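Local structure of hypothetical methylmalonyl-CoA decarboxylase alpha subunit (Sulfolobus tokodaii, 1X0U) at residues Tyr252-Tyr263 with Phe319-Val327. The protein belongs to the carboxyl transferase domain family of the ClpP/crotonase clan and is probably the carboxyl transferase subunit of a larger enzyme. Sequence-based numbering, arbitrary orientation.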
# COMPACT_ATOMS: atom_id res chain seq x y z
N TYR A 252 -26.05 -18.33 1.02
CA TYR A 252 -24.79 -18.90 1.49
C TYR A 252 -23.57 -18.03 1.16
O TYR A 252 -22.47 -18.24 1.70
CB TYR A 252 -24.55 -20.29 0.87
CG TYR A 252 -25.41 -21.41 1.44
CD1 TYR A 252 -25.19 -21.90 2.73
CD2 TYR A 252 -26.42 -21.99 0.68
CE1 TYR A 252 -25.95 -22.93 3.24
CE2 TYR A 252 -27.19 -23.02 1.18
CZ TYR A 252 -26.96 -23.49 2.46
OH TYR A 252 -27.74 -24.49 2.95
N LEU A 253 -23.76 -17.05 0.29
CA LEU A 253 -22.65 -16.20 -0.13
C LEU A 253 -22.62 -14.78 0.42
O LEU A 253 -23.65 -14.22 0.80
CB LEU A 253 -22.63 -16.14 -1.67
CG LEU A 253 -22.94 -17.47 -2.38
CD1 LEU A 253 -22.96 -17.29 -3.88
CD2 LEU A 253 -21.91 -18.51 -1.98
N PRO A 254 -21.41 -14.19 0.51
CA PRO A 254 -21.27 -12.82 1.01
C PRO A 254 -21.70 -11.97 -0.17
O PRO A 254 -21.86 -12.50 -1.27
CB PRO A 254 -19.77 -12.70 1.26
CG PRO A 254 -19.22 -13.53 0.14
CD PRO A 254 -20.09 -14.77 0.23
N SER A 255 -21.88 -10.67 0.03
CA SER A 255 -22.31 -9.80 -1.07
C SER A 255 -21.15 -9.54 -2.01
O SER A 255 -21.33 -9.23 -3.19
CB SER A 255 -22.84 -8.47 -0.52
OG SER A 255 -24.02 -8.65 0.24
N ASN A 256 -19.94 -9.66 -1.48
CA ASN A 256 -18.73 -9.42 -2.25
C ASN A 256 -17.55 -10.03 -1.50
O ASN A 256 -17.71 -10.48 -0.36
CB ASN A 256 -18.53 -7.91 -2.43
CG ASN A 256 -18.53 -7.17 -1.11
OD1 ASN A 256 -17.59 -7.29 -0.32
ND2 ASN A 256 -19.59 -6.42 -0.85
N ASN A 257 -16.38 -10.02 -2.12
CA ASN A 257 -15.20 -10.63 -1.51
C ASN A 257 -14.60 -9.88 -0.32
O ASN A 257 -13.53 -10.23 0.15
CB ASN A 257 -14.12 -10.83 -2.58
CG ASN A 257 -13.50 -9.52 -3.03
OD1 ASN A 257 -14.02 -8.44 -2.77
ND2 ASN A 257 -12.38 -9.63 -3.72
N MET A 258 -15.30 -8.86 0.16
CA MET A 258 -14.82 -8.09 1.30
C MET A 258 -15.71 -8.39 2.50
O MET A 258 -15.61 -7.73 3.53
CB MET A 258 -14.86 -6.59 0.99
CG MET A 258 -13.85 -6.14 -0.07
SD MET A 258 -12.11 -6.35 0.44
CE MET A 258 -11.61 -7.77 -0.53
N GLU A 259 -16.58 -9.38 2.35
CA GLU A 259 -17.49 -9.74 3.43
C GLU A 259 -17.48 -11.25 3.71
O GLU A 259 -17.27 -12.06 2.81
CB GLU A 259 -18.92 -9.28 3.09
CG GLU A 259 -19.11 -7.77 3.17
CD GLU A 259 -20.56 -7.34 2.99
OE1 GLU A 259 -21.10 -7.52 1.89
OE2 GLU A 259 -21.16 -6.83 3.96
N GLU A 260 -17.69 -11.61 4.96
CA GLU A 260 -17.70 -13.02 5.32
C GLU A 260 -19.09 -13.58 5.07
O GLU A 260 -20.08 -12.86 5.20
CB GLU A 260 -17.31 -13.18 6.79
CG GLU A 260 -18.26 -12.53 7.78
CD GLU A 260 -17.56 -12.13 9.07
OE1 GLU A 260 -18.26 -11.74 10.03
OE2 GLU A 260 -16.31 -12.20 9.11
N PRO A 261 -19.18 -14.85 4.67
CA PRO A 261 -20.50 -15.43 4.42
C PRO A 261 -21.39 -15.15 5.63
O PRO A 261 -20.95 -15.24 6.77
CB PRO A 261 -20.20 -16.91 4.21
CG PRO A 261 -18.82 -17.11 4.82
CD PRO A 261 -18.12 -15.85 4.46
N PRO A 262 -22.65 -14.79 5.38
CA PRO A 262 -23.59 -14.48 6.46
C PRO A 262 -23.92 -15.61 7.43
O PRO A 262 -24.14 -16.76 7.03
CB PRO A 262 -24.82 -13.96 5.72
CG PRO A 262 -24.80 -14.78 4.46
CD PRO A 262 -23.33 -14.76 4.07
N TYR A 263 -23.94 -15.26 8.71
CA TYR A 263 -24.27 -16.20 9.78
C TYR A 263 -25.79 -16.27 9.71
O TYR A 263 -26.43 -15.29 9.34
CB TYR A 263 -23.81 -15.63 11.13
CG TYR A 263 -24.32 -16.42 12.31
CD1 TYR A 263 -25.55 -16.12 12.88
CD2 TYR A 263 -23.59 -17.50 12.81
CE1 TYR A 263 -26.06 -16.88 13.93
CE2 TYR A 263 -24.09 -18.27 13.87
CZ TYR A 263 -25.33 -17.95 14.42
OH TYR A 263 -25.84 -18.72 15.44
N PHE A 319 -22.48 -26.52 -0.26
CA PHE A 319 -22.52 -25.60 0.86
C PHE A 319 -23.40 -26.13 1.98
O PHE A 319 -24.31 -26.94 1.76
CB PHE A 319 -23.09 -24.24 0.41
CG PHE A 319 -22.27 -23.56 -0.67
CD1 PHE A 319 -22.80 -23.36 -1.94
CD2 PHE A 319 -20.98 -23.11 -0.40
CE1 PHE A 319 -22.05 -22.72 -2.94
CE2 PHE A 319 -20.23 -22.47 -1.39
CZ PHE A 319 -20.77 -22.27 -2.66
N ALA A 320 -23.11 -25.66 3.19
CA ALA A 320 -23.86 -26.06 4.36
C ALA A 320 -23.45 -25.12 5.47
O ALA A 320 -22.58 -24.27 5.29
CB ALA A 320 -23.51 -27.49 4.76
N ARG A 321 -24.09 -25.25 6.62
CA ARG A 321 -23.72 -24.43 7.74
C ARG A 321 -23.32 -25.34 8.87
O ARG A 321 -23.87 -26.43 9.03
CB ARG A 321 -24.89 -23.54 8.18
CG ARG A 321 -25.06 -22.32 7.30
CD ARG A 321 -26.39 -21.64 7.55
NE ARG A 321 -26.64 -20.63 6.53
CZ ARG A 321 -25.94 -19.50 6.42
NH1 ARG A 321 -24.96 -19.25 7.27
NH2 ARG A 321 -26.21 -18.64 5.44
N ILE A 322 -22.33 -24.90 9.64
CA ILE A 322 -21.88 -25.65 10.81
C ILE A 322 -21.92 -24.69 11.97
O ILE A 322 -21.08 -23.79 12.09
CB ILE A 322 -20.47 -26.20 10.62
CG1 ILE A 322 -20.51 -27.37 9.63
CG2 ILE A 322 -19.91 -26.65 11.97
CD1 ILE A 322 -19.19 -28.06 9.41
N ALA A 323 -22.93 -24.86 12.82
CA ALA A 323 -23.13 -23.98 13.97
C ALA A 323 -23.41 -22.58 13.45
O ALA A 323 -22.88 -21.59 13.95
CB ALA A 323 -21.88 -23.97 14.86
N GLY A 324 -24.24 -22.50 12.41
CA GLY A 324 -24.60 -21.21 11.84
C GLY A 324 -23.69 -20.61 10.79
O GLY A 324 -24.13 -19.73 10.04
N ASN A 325 -22.44 -21.05 10.71
CA ASN A 325 -21.50 -20.52 9.72
C ASN A 325 -21.36 -21.36 8.47
O ASN A 325 -21.35 -22.59 8.51
CB ASN A 325 -20.11 -20.33 10.35
CG ASN A 325 -20.05 -19.15 11.29
OD1 ASN A 325 -19.30 -19.16 12.26
ND2 ASN A 325 -20.83 -18.12 11.00
N VAL A 326 -21.24 -20.67 7.34
CA VAL A 326 -21.12 -21.30 6.04
C VAL A 326 -19.81 -22.03 5.84
O VAL A 326 -18.74 -21.55 6.23
CB VAL A 326 -21.26 -20.24 4.91
CG1 VAL A 326 -21.24 -20.92 3.55
CG2 VAL A 326 -22.56 -19.44 5.10
N VAL A 327 -19.89 -23.20 5.22
CA VAL A 327 -18.70 -23.98 4.92
C VAL A 327 -18.94 -24.59 3.56
O VAL A 327 -20.08 -24.74 3.13
CB VAL A 327 -18.45 -25.13 5.95
CG1 VAL A 327 -18.33 -24.56 7.36
CG2 VAL A 327 -19.56 -26.16 5.88
O HOH W 1 -20.94 -17.75 7.78
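Arg321 reaches from its strand to Pro262, where NH1 donates to Pro262 O at 2.6 Å in a fairly straight bond (158° at the hydrogen), in the carbonyl plane and near the guanidinium plane. NH2 adds a weak second bond to the same oxygen. NH1 also donates to Gly324 O, from above that carbonyl's plane, tying Pro262 to the hairpin turn. Arginine suits the place because its chain, extended from CG to NE, spans the gap and offers several N-H groups. A water adds a second bridge: it donates to Pro261 O at 2.7 Å and accepts from Val326 N and, weakly, from Asn325 ND2. Pro261 and Pro262 have no backbone N-H, so their carbonyls carry the polar link, to the water and to Arg321 respectively.

On the Tyr252 side of these bridges Pro261 CB packs on Val326 CB at 3.6 Å. Val326 serves both residues through its branches: CG2 lies against Pro261 CB, and CG1 against Tyr252 O and CD1. The Tyr252 ring takes Phe319 CB over one face, a CH-pi contact 3.9 Å from the ring centroid, while the guanidinium turns a face to Tyr252 CD1. The two aromatic rings, nearly parallel, are slid apart and barely overlap; Leu253 CD2 touches Phe319 CZ. At the other end the Tyr263 ring edge meets Asn325 ND2, 3.4 Å from CD2, with ring and amide planes 78° apart. Gly324, without a side chain, lets CE2 of Tyr263 come close to its CA, and its positive phi (87°) fits the type I' turn.

The loop after helix 239-252 lies against the hairpin of strands 315-322 and 325-332, with strand 305-307 beside Tyr252 and Phe319, helix 343-358 against Leu253 and Phe319, and helix 494-505 on Ala323.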